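Long-range contacts in desmoplakin (Homo sapiens, PDB 3R6N), which is a desmosomal cell-adhesion protein whose plakin domain contributes a rigid rod of spectrin repeats and an SH3 domain, probably in linking cell-cell junctions to the cytoskeleton: residues L118-K124 with E312-W316; I284-C290 with V331-P336; C14-R19 with Y72-E76; W3-T7 with L65-A70. All coordinates share one frame; numbering follows the deposited sequence.

Contact 1. Residues L118-K124 with E312-W316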
loop_
_atom_site.group_PDB
_atom_site.type_symbol
_atom_site.label_atom_id
_atom_site.label_comp_id
_atom_site.label_asym_id
_atom_site.label_seq_id
_atom_site.Cartn_x
_atom_site.Cartn_y
_atom_site.Cartn_z
ATOM N N LEU A 118 4.109 1.917 15.846
ATOM C CA LEU A 118 5.079 3.012 15.870
ATOM C C LEU A 118 5.868 3.164 14.573
ATOM O O LEU A 118 6.721 4.043 14.466
ATOM C CB LEU A 118 6.058 2.823 17.028
ATOM C CG LEU A 118 5.499 2.992 18.438
ATOM C CD1 LEU A 118 6.557 2.653 19.473
ATOM C CD2 LEU A 118 4.981 4.409 18.635
ATOM N N TYR A 119 5.594 2.308 13.594
ATOM C CA TYR A 119 6.294 2.362 12.316
ATOM C C TYR A 119 5.974 3.647 11.564
ATOM O O TYR A 119 4.867 4.169 11.656
ATOM C CB TYR A 119 5.942 1.151 11.454
ATOM C CG TYR A 119 6.919 0.906 10.328
ATOM C CD1 TYR A 119 8.176 0.379 10.583
ATOM C CD2 TYR A 119 6.584 1.197 9.013
ATOM C CE1 TYR A 119 9.076 0.153 9.566
ATOM C CE2 TYR A 119 7.477 0.971 7.985
ATOM C CZ TYR A 119 8.724 0.449 8.267
ATOM O OH TYR A 119 9.626 0.220 7.252
ATOM N N ASP A 120 6.954 4.154 10.822
ATOM C CA ASP A 120 6.796 5.385 10.048
ATOM C C ASP A 120 6.488 5.080 8.581
ATOM O O ASP A 120 7.304 4.482 7.882
ATOM C CB ASP A 120 8.064 6.237 10.163
ATOM C CG ASP A 120 7.966 7.542 9.399
ATOM O OD1 ASP A 120 6.830 7.994 9.137
ATOM O OD2 ASP A 120 9.027 8.118 9.067
ATOM N N TRP A 121 5.308 5.492 8.118
ATOM C CA TRP A 121 4.881 5.213 6.746
ATOM C C TRP A 121 4.858 6.455 5.860
ATOM O O TRP A 121 4.296 6.435 4.761
ATOM C CB TRP A 121 3.498 4.563 6.720
ATOM C CG TRP A 121 3.473 3.158 7.223
ATOM C CD1 TRP A 121 2.951 2.720 8.405
ATOM C CD2 TRP A 121 3.988 1.999 6.557
ATOM N NE1 TRP A 121 3.110 1.359 8.517
ATOM C CE2 TRP A 121 3.745 0.893 7.396
ATOM C CE3 TRP A 121 4.632 1.788 5.332
ATOM C CZ2 TRP A 121 4.125 -0.399 7.054
ATOM C CZ3 TRP A 121 5.008 0.497 4.995
ATOM C CH2 TRP A 121 4.753 -0.577 5.854
ATOM N N SER A 122 5.464 7.535 6.339
ATOM C CA SER A 122 5.529 8.777 5.578
ATOM C C SER A 122 6.497 8.640 4.410
ATOM O O SER A 122 6.969 7.544 4.101
ATOM C CB SER A 122 6.005 9.920 6.467
ATOM O OG SER A 122 7.322 9.687 6.934
ATOM N N ASP A 123 6.787 9.763 3.761
ATOM C CA ASP A 123 7.744 9.791 2.662
ATOM C C ASP A 123 9.192 9.698 3.139
ATOM O O ASP A 123 10.079 9.332 2.370
ATOM C CB ASP A 123 7.544 11.050 1.819
ATOM C CG ASP A 123 7.793 12.327 2.604
ATOM O OD1 ASP A 123 8.411 13.263 2.046
ATOM O OD2 ASP A 123 7.372 12.398 3.781
ATOM N N LYS A 124 9.427 10.029 4.404
ATOM C CA LYS A 124 10.765 9.952 4.983
ATOM C C LYS A 124 11.270 8.513 5.062
ATOM O O LYS A 124 12.473 8.278 5.168
ATOM C CB LYS A 124 10.782 10.562 6.385
ATOM C CG LYS A 124 10.351 12.017 6.471
ATOM C CD LYS A 124 10.169 12.418 7.938
ATOM C CE LYS A 124 9.623 13.831 8.093
ATOM N NZ LYS A 124 9.302 14.128 9.524
ATOM N N GLU A 312 0.752 12.997 17.100
ATOM C CA GLU A 312 1.064 11.649 17.531
ATOM C C GLU A 312 1.227 10.782 16.291
ATOM O O GLU A 312 0.295 10.638 15.504
ATOM C CB GLU A 312 -0.079 11.117 18.392
ATOM C CG GLU A 312 0.175 9.758 19.018
ATOM C CD GLU A 312 0.983 9.847 20.294
ATOM O OE1 GLU A 312 0.875 10.882 20.991
ATOM O OE2 GLU A 312 1.728 8.885 20.594
ATOM N N ARG A 313 2.410 10.205 16.117
ATOM C CA ARG A 313 2.707 9.443 14.907
ATOM C C ARG A 313 2.070 8.056 14.919
ATOM O O ARG A 313 2.249 7.277 13.982
ATOM C CB ARG A 313 4.218 9.328 14.704
ATOM C CG ARG A 313 4.955 10.651 14.821
ATOM C CD ARG A 313 6.437 10.487 14.514
ATOM N NE ARG A 313 6.703 10.437 13.078
ATOM C CZ ARG A 313 7.249 11.432 12.385
ATOM N NH1 ARG A 313 7.599 12.557 12.997
ATOM N NH2 ARG A 313 7.454 11.300 11.081
ATOM N N SER A 314 1.323 7.757 15.977
ATOM C CA SER A 314 0.687 6.451 16.128
ATOM C C SER A 314 -0.825 6.538 16.347
ATOM O O SER A 314 -1.556 5.603 16.023
ATOM C CB SER A 314 1.347 5.665 17.264
ATOM O OG SER A 314 1.441 6.451 18.437
ATOM N N LYS A 315 -1.289 7.654 16.905
ATOM C CA LYS A 315 -2.720 7.892 17.071
ATOM C C LYS A 315 -3.127 9.245 16.508
ATOM O O LYS A 315 -2.575 10.280 16.879
ATOM C CB LYS A 315 -3.139 7.791 18.542
ATOM C CG LYS A 315 -3.357 6.366 19.025
ATOM C CD LYS A 315 -4.230 6.316 20.269
ATOM C CE LYS A 315 -4.768 4.905 20.503
ATOM N NZ LYS A 315 -5.971 4.888 21.388
ATOM N N TRP A 316 -4.101 9.231 15.608
ATOM C CA TRP A 316 -4.586 10.462 15.006
ATOM C C TRP A 316 -5.969 10.813 15.515
ATOM O O TRP A 316 -6.825 9.943 15.647
ATOM C CB TRP A 316 -4.626 10.328 13.487
ATOM C CG TRP A 316 -3.273 10.230 12.876
ATOM C CD1 TRP A 316 -2.079 10.443 13.497
ATOM C CD2 TRP A 316 -2.969 9.899 11.519
ATOM N NE1 TRP A 316 -1.049 10.261 12.611
ATOM C CE2 TRP A 316 -1.568 9.927 11.388
ATOM C CE3 TRP A 316 -3.745 9.584 10.401
ATOM C CZ2 TRP A 316 -0.927 9.648 10.187
ATOM C CZ3 TRP A 316 -3.104 9.308 9.209
ATOM C CH2 TRP A 316 -1.708 9.341 9.111
#
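D120 OD1 has three neighbours: R313 NH2 across the contact, and the backbone N and OG of S122. The two S122 bonds come from the same face of the carboxylate plane. S122 OG donates on the syn side, 2.8 Å from D120 OD1. The backbone N of S122 arrives from well above the plane, 3.1 Å from the same oxygen. That second bond closes an Asx turn. D120 places its carboxylate there with CG anti to the backbone N (chi1 -179°). The link to R313 is a long salt bridge, with D120 OD1 and R313 NH2 3.9 Å apart. The guanidinium offers its edge, and its plane stands 88° from that of the carboxylate. The R313 chain bends at chi3 to bring it there. The 118-124 loop joins helix 68-117 to helix 130-161 of the spectrin-repeat rod. R313 and S314 belong to the SH3 domain, so the contact joins the two kinds of domain. K124 NZ also comes to the guanidinium edge, 3.7 Å from R313 NH2. D120 lies close by and probably offsets some of this positive charge, as may D277 through a weak pair with K124. At the other end, L118 extends CD2 to S314 CB at 4.1 Å. D123 adds a salt bridge to K272.

Contact 2. Residues I284-C290 with V331-P336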
loop_
_atom_site.group_PDB
_atom_site.type_symbol
_atom_site.label_atom_id
_atom_site.label_comp_id
_atom_site.label_asym_id
_atom_site.label_seq_id
_atom_site.Cartn_x
_atom_site.Cartn_y
_atom_site.Cartn_z
ATOM N N ILE A 284 -7.487 17.135 5.142
ATOM C CA ILE A 284 -6.892 15.870 4.739
ATOM C C ILE A 284 -7.891 14.717 4.840
ATOM O O ILE A 284 -8.371 14.390 5.926
ATOM C CB ILE A 284 -5.644 15.568 5.583
ATOM C CG1 ILE A 284 -4.878 16.862 5.856
ATOM C CG2 ILE A 284 -4.753 14.562 4.887
ATOM C CD1 ILE A 284 -3.587 16.663 6.609
ATOM N N ILE A 285 -8.202 14.114 3.696
ATOM C CA ILE A 285 -9.160 13.017 3.625
ATOM C C ILE A 285 -8.476 11.667 3.830
ATOM O O ILE A 285 -7.507 11.343 3.144
ATOM C CB ILE A 285 -9.873 12.983 2.259
ATOM C CG1 ILE A 285 -10.352 14.382 1.858
ATOM C CG2 ILE A 285 -11.016 11.979 2.278
ATOM C CD1 ILE A 285 -11.135 15.091 2.928
ATOM N N LEU A 286 -8.989 10.877 4.767
ATOM C CA LEU A 286 -8.431 9.561 5.045
ATOM C C LEU A 286 -9.394 8.455 4.616
ATOM O O LEU A 286 -10.579 8.702 4.390
ATOM C CB LEU A 286 -8.127 9.423 6.540
ATOM C CG LEU A 286 -7.316 10.548 7.186
ATOM C CD1 LEU A 286 -7.241 10.356 8.687
ATOM C CD2 LEU A 286 -5.925 10.623 6.580
ATOM N N ARG A 287 -8.878 7.237 4.494
ATOM C CA ARG A 287 -9.721 6.066 4.300
ATOM C C ARG A 287 -9.300 4.986 5.286
ATOM O O ARG A 287 -8.109 4.776 5.517
ATOM C CB ARG A 287 -9.640 5.536 2.866
ATOM C CG ARG A 287 -10.589 4.374 2.602
ATOM C CD ARG A 287 -10.506 3.840 1.176
ATOM N NE ARG A 287 -9.280 3.085 0.926
ATOM C CZ ARG A 287 -8.352 3.439 0.039
ATOM N NH1 ARG A 287 -8.514 4.540 -0.692
ATOM N NH2 ARG A 287 -7.262 2.695 -0.123
ATOM N N ALA A 288 -10.279 4.312 5.880
ATOM C CA ALA A 288 -9.985 3.254 6.839
ATOM C C ALA A 288 -9.560 1.982 6.119
ATOM O O ALA A 288 -10.230 1.528 5.194
ATOM C CB ALA A 288 -11.184 2.994 7.731
ATOM N N LEU A 289 -8.429 1.422 6.534
ATOM C CA LEU A 289 -7.894 0.226 5.897
ATOM C C LEU A 289 -8.520 -1.030 6.497
ATOM O O LEU A 289 -8.506 -2.097 5.883
ATOM C CB LEU A 289 -6.370 0.177 6.034
ATOM C CG LEU A 289 -5.548 1.278 5.352
ATOM C CD1 LEU A 289 -4.043 1.068 5.550
ATOM C CD2 LEU A 289 -5.886 1.367 3.871
ATOM N N CYS A 290 -9.077 -0.885 7.696
ATOM C CA CYS A 290 -9.653 -2.005 8.426
ATOM C C CYS A 290 -10.592 -1.504 9.516
ATOM O O CYS A 290 -10.491 -0.359 9.948
ATOM C CB CYS A 290 -8.541 -2.804 9.078
ATOM S SG CYS A 290 -7.647 -1.816 10.282
ATOM N N VAL A 331 -1.791 3.385 11.788
ATOM C CA VAL A 331 -1.558 2.232 10.923
ATOM C C VAL A 331 -2.752 1.931 10.035
ATOM O O VAL A 331 -2.594 1.635 8.853
ATOM C CB VAL A 331 -1.297 0.954 11.726
ATOM C CG1 VAL A 331 -0.315 0.065 10.980
ATOM C CG2 VAL A 331 -0.790 1.289 13.112
ATOM N N GLY A 332 -3.945 1.987 10.622
ATOM C CA GLY A 332 -5.161 1.612 9.929
ATOM C C GLY A 332 -5.797 2.725 9.120
ATOM O O GLY A 332 -6.957 2.626 8.727
ATOM N N LEU A 333 -5.040 3.786 8.865
ATOM C CA LEU A 333 -5.539 4.899 8.065
ATOM C C LEU A 333 -4.577 5.262 6.937
ATOM O O LEU A 333 -3.387 5.483 7.168
ATOM C CB LEU A 333 -5.774 6.129 8.940
ATOM C CG LEU A 333 -6.888 6.085 9.980
ATOM C CD1 LEU A 333 -6.713 7.228 10.965
ATOM C CD2 LEU A 333 -8.254 6.138 9.313
ATOM N N ILE A 334 -5.097 5.330 5.718
ATOM C CA ILE A 334 -4.298 5.745 4.574
ATOM C C ILE A 334 -4.821 7.079 4.051
ATOM O O ILE A 334 -5.904 7.519 4.441
ATOM C CB ILE A 334 -4.327 4.680 3.456
ATOM C CG1 ILE A 334 -3.134 4.849 2.515
ATOM C CG2 ILE A 334 -5.646 4.728 2.693
ATOM C CD1 ILE A 334 -2.792 3.593 1.755
ATOM N N ILE A 335 -4.051 7.729 3.183
ATOM C CA ILE A 335 -4.470 9.001 2.600
ATOM C C ILE A 335 -4.605 8.861 1.087
ATOM O O ILE A 335 -3.654 9.102 0.345
ATOM C CB ILE A 335 -3.481 10.139 2.934
ATOM C CG1 ILE A 335 -3.050 10.064 4.402
ATOM C CG2 ILE A 335 -4.095 11.493 2.611
ATOM C CD1 ILE A 335 -2.141 11.193 4.841
ATOM N N PRO A 336 -5.798 8.482 0.623
ATOM C CA PRO A 336 -6.016 8.134 -0.784
ATOM C C PRO A 336 -5.830 9.328 -1.720
ATOM O O PRO A 336 -5.872 10.479 -1.268
ATOM C CB PRO A 336 -7.475 7.679 -0.792
ATOM C CG PRO A 336 -8.095 8.457 0.304
ATOM C CD PRO A 336 -7.059 8.510 1.380
#
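The guanidinium of R287 has I334 CG2 over one face, displaced toward the rim. R287 NH2 is 3.8 Å from I334 CG2. P336 CB approaches the same group obliquely, near NH1. R287 and I334 run side by side and point the same way. Extension from an anti chi1 (-176°) followed by a bend at chi3 carries the planar group back toward the proline. Beneath these side chains, R287 and I334 form an antiparallel hydrogen-bonded pair. R287 N donates to I334 O at 3.0 Å, and I334 N returns a bond to R287 O at 3.1 Å. A288 and L333 follow as a non-hydrogen-bonded pair. Beyond them L289 N donates to G332 O at 2.9 Å. The pairing joins the first and last strands of the SH3 domain, 285-288 and 333-334. On the face carrying A288 and L333, L286 CD1 meets L333 CD1 at 3.9 Å. W316 and V318 cover the same two leucines. L286 CD2 also lies 3.6 Å from I335 CG1. On the R287 and I334 side, L289 CD2 packs against I334 CG2 at 3.6 Å. L289 and I334 both reach helix 167-225, where they touch H194 and E197 respectively.

Contact 3. Residues C14-R19 with Y72-E76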
loop_
_atom_site.group_PDB
_atom_site.type_symbol
_atom_site.label_atom_id
_atom_site.label_comp_id
_atom_site.label_asym_id
_atom_site.label_seq_id
_atom_site.Cartn_x
_atom_site.Cartn_y
_atom_site.Cartn_z
ATOM N N CYS A 14 -15.573 -33.765 65.050
ATOM C CA CYS A 14 -14.939 -34.197 63.808
ATOM C C CYS A 14 -15.660 -33.653 62.584
ATOM O O CYS A 14 -15.054 -32.999 61.738
ATOM C CB CYS A 14 -14.883 -35.720 63.726
ATOM S SG CYS A 14 -13.421 -36.446 64.470
ATOM N N LEU A 15 -16.954 -33.937 62.488
ATOM C CA LEU A 15 -17.750 -33.460 61.366
ATOM C C LEU A 15 -17.726 -31.938 61.312
ATOM O O LEU A 15 -17.940 -31.342 60.261
ATOM C CB LEU A 15 -19.190 -33.964 61.472
ATOM C CG LEU A 15 -19.409 -35.478 61.416
ATOM C CD1 LEU A 15 -20.894 -35.796 61.460
ATOM C CD2 LEU A 15 -18.778 -36.076 60.171
ATOM N N GLY A 16 -17.459 -31.317 62.456
ATOM C CA GLY A 16 -17.408 -29.870 62.551
ATOM C C GLY A 16 -16.125 -29.289 61.992
ATOM O O GLY A 16 -16.136 -28.239 61.352
ATOM N N TRP A 17 -15.011 -29.968 62.237
ATOM C CA TRP A 17 -13.740 -29.523 61.694
ATOM C C TRP A 17 -13.638 -29.897 60.222
ATOM O O TRP A 17 -13.123 -29.129 59.409
ATOM C CB TRP A 17 -12.570 -30.123 62.471
ATOM C CG TRP A 17 -11.243 -29.704 61.928
ATOM C CD1 TRP A 17 -10.550 -28.569 62.237
ATOM C CD2 TRP A 17 -10.453 -30.405 60.962
ATOM N NE1 TRP A 17 -9.375 -28.524 61.526
ATOM C CE2 TRP A 17 -9.291 -29.640 60.737
ATOM C CE3 TRP A 17 -10.613 -31.608 60.266
ATOM C CZ2 TRP A 17 -8.294 -30.039 59.850
ATOM C CZ3 TRP A 17 -9.621 -32.001 59.383
ATOM C CH2 TRP A 17 -8.478 -31.219 59.183
ATOM N N MET A 18 -14.141 -31.079 59.883
ATOM C CA MET A 18 -14.105 -31.559 58.505
ATOM C C MET A 18 -14.971 -30.730 57.560
ATOM O O MET A 18 -14.723 -30.684 56.357
ATOM C CB MET A 18 -14.515 -33.031 58.434
ATOM C CG MET A 18 -13.361 -33.994 58.633
ATOM S SD MET A 18 -13.775 -35.658 58.102
ATOM C CE MET A 18 -14.903 -36.153 59.398
ATOM N N ARG A 19 -15.990 -30.080 58.106
ATOM C CA ARG A 19 -16.883 -29.267 57.294
ATOM C C ARG A 19 -16.485 -27.800 57.344
ATOM O O ARG A 19 -16.787 -27.037 56.431
ATOM C CB ARG A 19 -18.337 -29.473 57.720
ATOM C CG ARG A 19 -18.877 -30.838 57.313
ATOM C CD ARG A 19 -20.133 -31.217 58.076
ATOM N NE ARG A 19 -20.554 -32.579 57.760
ATOM C CZ ARG A 19 -21.543 -33.222 58.374
ATOM N NH1 ARG A 19 -22.222 -32.630 59.349
ATOM N NH2 ARG A 19 -21.850 -34.462 58.015
ATOM N N TYR A 72 -19.090 -45.077 60.143
ATOM C CA TYR A 72 -19.340 -45.003 58.712
ATOM C C TYR A 72 -19.499 -43.550 58.262
ATOM O O TYR A 72 -18.917 -43.134 57.261
ATOM C CB TYR A 72 -20.578 -45.819 58.336
ATOM C CG TYR A 72 -20.952 -45.705 56.876
ATOM C CD1 TYR A 72 -20.367 -46.526 55.920
ATOM C CD2 TYR A 72 -21.884 -44.767 56.452
ATOM C CE1 TYR A 72 -20.705 -46.420 54.584
ATOM C CE2 TYR A 72 -22.227 -44.653 55.117
ATOM C CZ TYR A 72 -21.635 -45.481 54.187
ATOM O OH TYR A 72 -21.979 -45.363 52.857
ATOM N N GLN A 73 -20.283 -42.786 59.016
ATOM C CA GLN A 73 -20.550 -41.390 58.689
ATOM C C GLN A 73 -19.283 -40.536 58.686
ATOM O O GLN A 73 -19.141 -39.628 57.872
ATOM C CB GLN A 73 -21.577 -40.804 59.659
ATOM C CG GLN A 73 -21.869 -39.330 59.420
ATOM C CD GLN A 73 -23.037 -38.824 60.243
ATOM O OE1 GLN A 73 -23.707 -39.595 60.932
ATOM N NE2 GLN A 73 -23.292 -37.520 60.170
ATOM N N LEU A 74 -18.370 -40.821 59.607
ATOM C CA LEU A 74 -17.109 -40.095 59.670
ATOM C C LEU A 74 -16.246 -40.437 58.471
ATOM O O LEU A 74 -15.683 -39.555 57.831
ATOM C CB LEU A 74 -16.351 -40.423 60.957
ATOM C CG LEU A 74 -16.836 -39.763 62.245
ATOM C CD1 LEU A 74 -16.019 -40.252 63.428
ATOM C CD2 LEU A 74 -16.756 -38.256 62.138
ATOM N N GLU A 75 -16.141 -41.725 58.171
ATOM C CA GLU A 75 -15.313 -42.177 57.064
ATOM C C GLU A 75 -15.841 -41.651 55.734
ATOM O O GLU A 75 -15.072 -41.357 54.823
ATOM C CB GLU A 75 -15.236 -43.704 57.038
ATOM C CG GLU A 75 -14.152 -44.251 56.123
ATOM C CD GLU A 75 -12.759 -43.813 56.545
ATOM O OE1 GLU A 75 -12.593 -43.396 57.712
ATOM O OE2 GLU A 75 -11.828 -43.882 55.711
ATOM N N GLU A 76 -17.160 -41.531 55.629
ATOM C CA GLU A 76 -17.788 -41.074 54.398
ATOM C C GLU A 76 -17.552 -39.584 54.198
ATOM O O GLU A 76 -17.408 -39.112 53.068
ATOM C CB GLU A 76 -19.288 -41.389 54.409
ATOM C CG GLU A 76 -20.043 -40.919 53.172
ATOM C CD GLU A 76 -20.432 -39.451 53.240
ATOM O OE1 GLU A 76 -20.888 -39.001 54.314
ATOM O OE2 GLU A 76 -20.276 -38.747 52.219
#
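This is a mainly apolar contact between two nearly parallel helices, 5-24 and 68-117, in the N-terminal three-helix bundle. Helix 34-64 is the third member: Y54 and I61 touch C14, and L58 touches E75. The layout is consistent with the bundles of a spectrin-repeat rod. The axes of the short segments come within 10.6 Å and are inclined by 11° to each other. L74 is at the centre of the contact. Its CD2 methyl meets three residues of helix 5-24, and none of the meetings is polar. C14 contributes CB, 3.5 Å from L74 CD2. L15 sends CD2 obliquely across the leucine, 3.6 Å from L74 CD2. The M18 side chain, bent at chi3, crosses L74 at about a right angle, with M18 CE 3.9 Å from L74 CD2. The M18 methyl also rests near the backbone O of L74. Toward the outside the chemistry becomes more polar. Q73 is extended from an anti chi1 (178°), which carries its amide across the end of L15, at about a right angle to it, with NE2 next to L15 CD1. R19 lays its guanidinium over L15 CB, which covers one face of it near the centre. The amide plane of Q73 is turned 31° from that guanidinium, with Q73 NE2 4.0 Å from R19 NH2.

Contact 4. Residues W3-T7 with L65-A70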
loop_
_atom_site.group_PDB
_atom_site.type_symbol
_atom_site.label_atom_id
_atom_site.label_comp_id
_atom_site.label_asym_id
_atom_site.label_seq_id
_atom_site.Cartn_x
_atom_site.Cartn_y
_atom_site.Cartn_z
ATOM N N TRP A 3 -27.230 -41.536 69.910
ATOM C CA TRP A 3 -26.101 -42.346 70.358
ATOM C C TRP A 3 -25.652 -41.998 71.770
ATOM O O TRP A 3 -26.235 -41.145 72.436
ATOM C CB TRP A 3 -24.901 -42.150 69.428
ATOM C CG TRP A 3 -25.144 -42.467 67.986
ATOM C CD1 TRP A 3 -25.945 -43.448 67.481
ATOM C CD2 TRP A 3 -24.569 -41.795 66.858
ATOM N NE1 TRP A 3 -25.904 -43.427 66.106
ATOM C CE2 TRP A 3 -25.069 -42.420 65.701
ATOM C CE3 TRP A 3 -23.682 -40.722 66.717
ATOM C CZ2 TRP A 3 -24.711 -42.010 64.418
ATOM C CZ3 TRP A 3 -23.328 -40.317 65.446
ATOM C CH2 TRP A 3 -23.840 -40.960 64.312
ATOM N N ASP A 4 -24.595 -42.675 72.204
ATOM C CA ASP A 4 -23.885 -42.352 73.436
ATOM C C ASP A 4 -23.448 -40.884 73.429
ATOM O O ASP A 4 -23.095 -40.341 72.383
ATOM C CB ASP A 4 -22.677 -43.285 73.574
ATOM C CG ASP A 4 -21.597 -42.728 74.480
ATOM O OD1 ASP A 4 -21.925 -42.227 75.575
ATOM O OD2 ASP A 4 -20.410 -42.801 74.095
ATOM N N GLU A 5 -23.475 -40.245 74.595
ATOM C CA GLU A 5 -23.157 -38.820 74.700
ATOM C C GLU A 5 -21.693 -38.501 74.400
ATOM O O GLU A 5 -21.379 -37.419 73.904
ATOM C CB GLU A 5 -23.543 -38.279 76.079
ATOM C CG GLU A 5 -25.014 -38.452 76.423
ATOM C CD GLU A 5 -25.934 -37.826 75.391
ATOM O OE1 GLU A 5 -25.527 -36.833 74.749
ATOM O OE2 GLU A 5 -27.066 -38.329 75.221
ATOM N N PHE A 6 -20.803 -39.438 74.712
ATOM C CA PHE A 6 -19.385 -39.279 74.406
ATOM C C PHE A 6 -19.162 -39.462 72.909
ATOM O O PHE A 6 -18.227 -38.906 72.332
ATOM C CB PHE A 6 -18.540 -40.286 75.195
ATOM C CG PHE A 6 -17.068 -40.234 74.875
ATOM C CD1 PHE A 6 -16.223 -39.378 75.565
ATOM C CD2 PHE A 6 -16.530 -41.047 73.889
ATOM C CE1 PHE A 6 -14.867 -39.330 75.272
ATOM C CE2 PHE A 6 -15.176 -41.003 73.591
ATOM C CZ PHE A 6 -14.345 -40.143 74.283
ATOM N N THR A 7 -20.033 -40.249 72.286
ATOM C CA THR A 7 -19.966 -40.472 70.849
ATOM C C THR A 7 -20.526 -39.269 70.091
ATOM O O THR A 7 -20.016 -38.903 69.035
ATOM C CB THR A 7 -20.719 -41.756 70.441
ATOM O OG1 THR A 7 -20.111 -42.894 71.071
ATOM C CG2 THR A 7 -20.683 -41.937 68.933
ATOM N N LEU A 65 -14.421 -45.327 69.032
ATOM C CA LEU A 65 -15.857 -45.446 68.810
ATOM C C LEU A 65 -16.290 -46.904 68.687
ATOM O O LEU A 65 -15.469 -47.795 68.476
ATOM C CB LEU A 65 -16.265 -44.673 67.552
ATOM C CG LEU A 65 -16.056 -43.158 67.587
ATOM C CD1 LEU A 65 -16.239 -42.549 66.203
ATOM C CD2 LEU A 65 -16.989 -42.502 68.596
ATOM N N ARG A 66 -17.589 -47.138 68.826
ATOM C CA ARG A 66 -18.156 -48.469 68.655
ATOM C C ARG A 66 -19.505 -48.347 67.973
ATOM O O ARG A 66 -20.071 -49.338 67.511
ATOM C CB ARG A 66 -18.325 -49.165 70.005
ATOM C CG ARG A 66 -17.030 -49.365 70.768
ATOM C CD ARG A 66 -17.313 -49.599 72.233
ATOM N NE ARG A 66 -18.111 -48.518 72.803
ATOM C CZ ARG A 66 -17.601 -47.387 73.278
ATOM N NH1 ARG A 66 -16.290 -47.183 73.252
ATOM N NH2 ARG A 66 -18.400 -46.456 73.780
ATOM N N GLU A 67 -20.017 -47.121 67.920
ATOM C CA GLU A 67 -21.292 -46.861 67.270
ATOM C C GLU A 67 -21.191 -47.150 65.779
ATOM O O GLU A 67 -20.289 -46.669 65.093
ATOM C CB GLU A 67 -21.746 -45.422 67.504
ATOM C CG GLU A 67 -23.254 -45.258 67.472
ATOM C CD GLU A 67 -23.938 -46.042 68.577
ATOM O OE1 GLU A 67 -23.443 -46.003 69.724
ATOM O OE2 GLU A 67 -24.965 -46.701 68.299
ATOM N N LYS A 68 -22.134 -47.943 65.290
ATOM C CA LYS A 68 -22.101 -48.447 63.924
ATOM C C LYS A 68 -22.129 -47.336 62.870
ATOM O O LYS A 68 -21.251 -47.266 62.008
ATOM C CB LYS A 68 -23.263 -49.421 63.723
ATOM C CG LYS A 68 -23.517 -50.303 64.940
ATOM C CD LYS A 68 -24.853 -51.022 64.848
ATOM C CE LYS A 68 -25.257 -51.617 66.191
ATOM N NZ LYS A 68 -26.614 -52.232 66.146
ATOM N N SER A 69 -23.136 -46.471 62.944
ATOM C CA SER A 69 -23.298 -45.398 61.969
ATOM C C SER A 69 -22.188 -44.363 62.068
ATOM O O SER A 69 -21.574 -44.001 61.065
ATOM C CB SER A 69 -24.649 -44.710 62.152
ATOM O OG SER A 69 -25.709 -45.568 61.775
ATOM N N ALA A 70 -21.948 -43.884 63.284
ATOM C CA ALA A 70 -20.923 -42.879 63.540
ATOM C C ALA A 70 -19.655 -43.129 62.732
ATOM O O ALA A 70 -19.198 -42.259 61.990
ATOM C CB ALA A 70 -20.600 -42.827 65.024
#
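W3 brings one face of its indole down on E67 and A70, so the main interactions are CH-pi. E67 CG lies 3.4 Å from the centroid of the five-membered ring of W3. A70 CB sits over the six-membered ring of W3, 3.9 Å from its centroid. Both are close to the ring normal. E67 bends at chi2 (63°), and its carboxylate then lies only 20° from parallel to the indole. S69 CB approaches W3 CZ2 obliquely. Apolar packing continues through T7, whose CG2 is the hub. T7 CG2 is 3.8 Å from L65 CD2, and it also faces E67 CB and A70 CB. With CG2 anti to the backbone N, the T7 methyl turns to these partners while OG1 is turned to D4. The polar bonds lie within segment 3-7. D4 caps the helix: F6 N donates to D4 OD1 at 3.1 Å, from above the carboxylate plane. T7 OG1 donates to D4 OD2 on its anti side, at 3.0 Å. D4 OD2 and R66 NH2 are 4.2 Å apart, too far for a salt bridge, though their charges may still attract. E67 takes the N-cap position of the other helix. Two helix N-termini, with the turn between helices 34-64 and 68-117, thus meet side by side at one end of a three-helix bundle, as in spectrin repeats.

Contacts 3 and 4 hold the same two helices, 5-24 and 68-117, at successive levels. They touch where L74 meets L65 and Q73 meets W3. Contact 3 is helix against helix and mostly aliphatic; contact 4, at the helix starts, adds an aromatic face and an N-cap. Contacts 1 and 2 share the SH3 sheet and meet where W316 packs on L286 and L333. Contact 2 is buried and built on backbone hydrogen bonds. Contact 1 is partly exposed, carries charges, and ties the SH3 domain to the rod. The pairs are far apart: the centres of contacts 2 and 4 are about 82 Å apart.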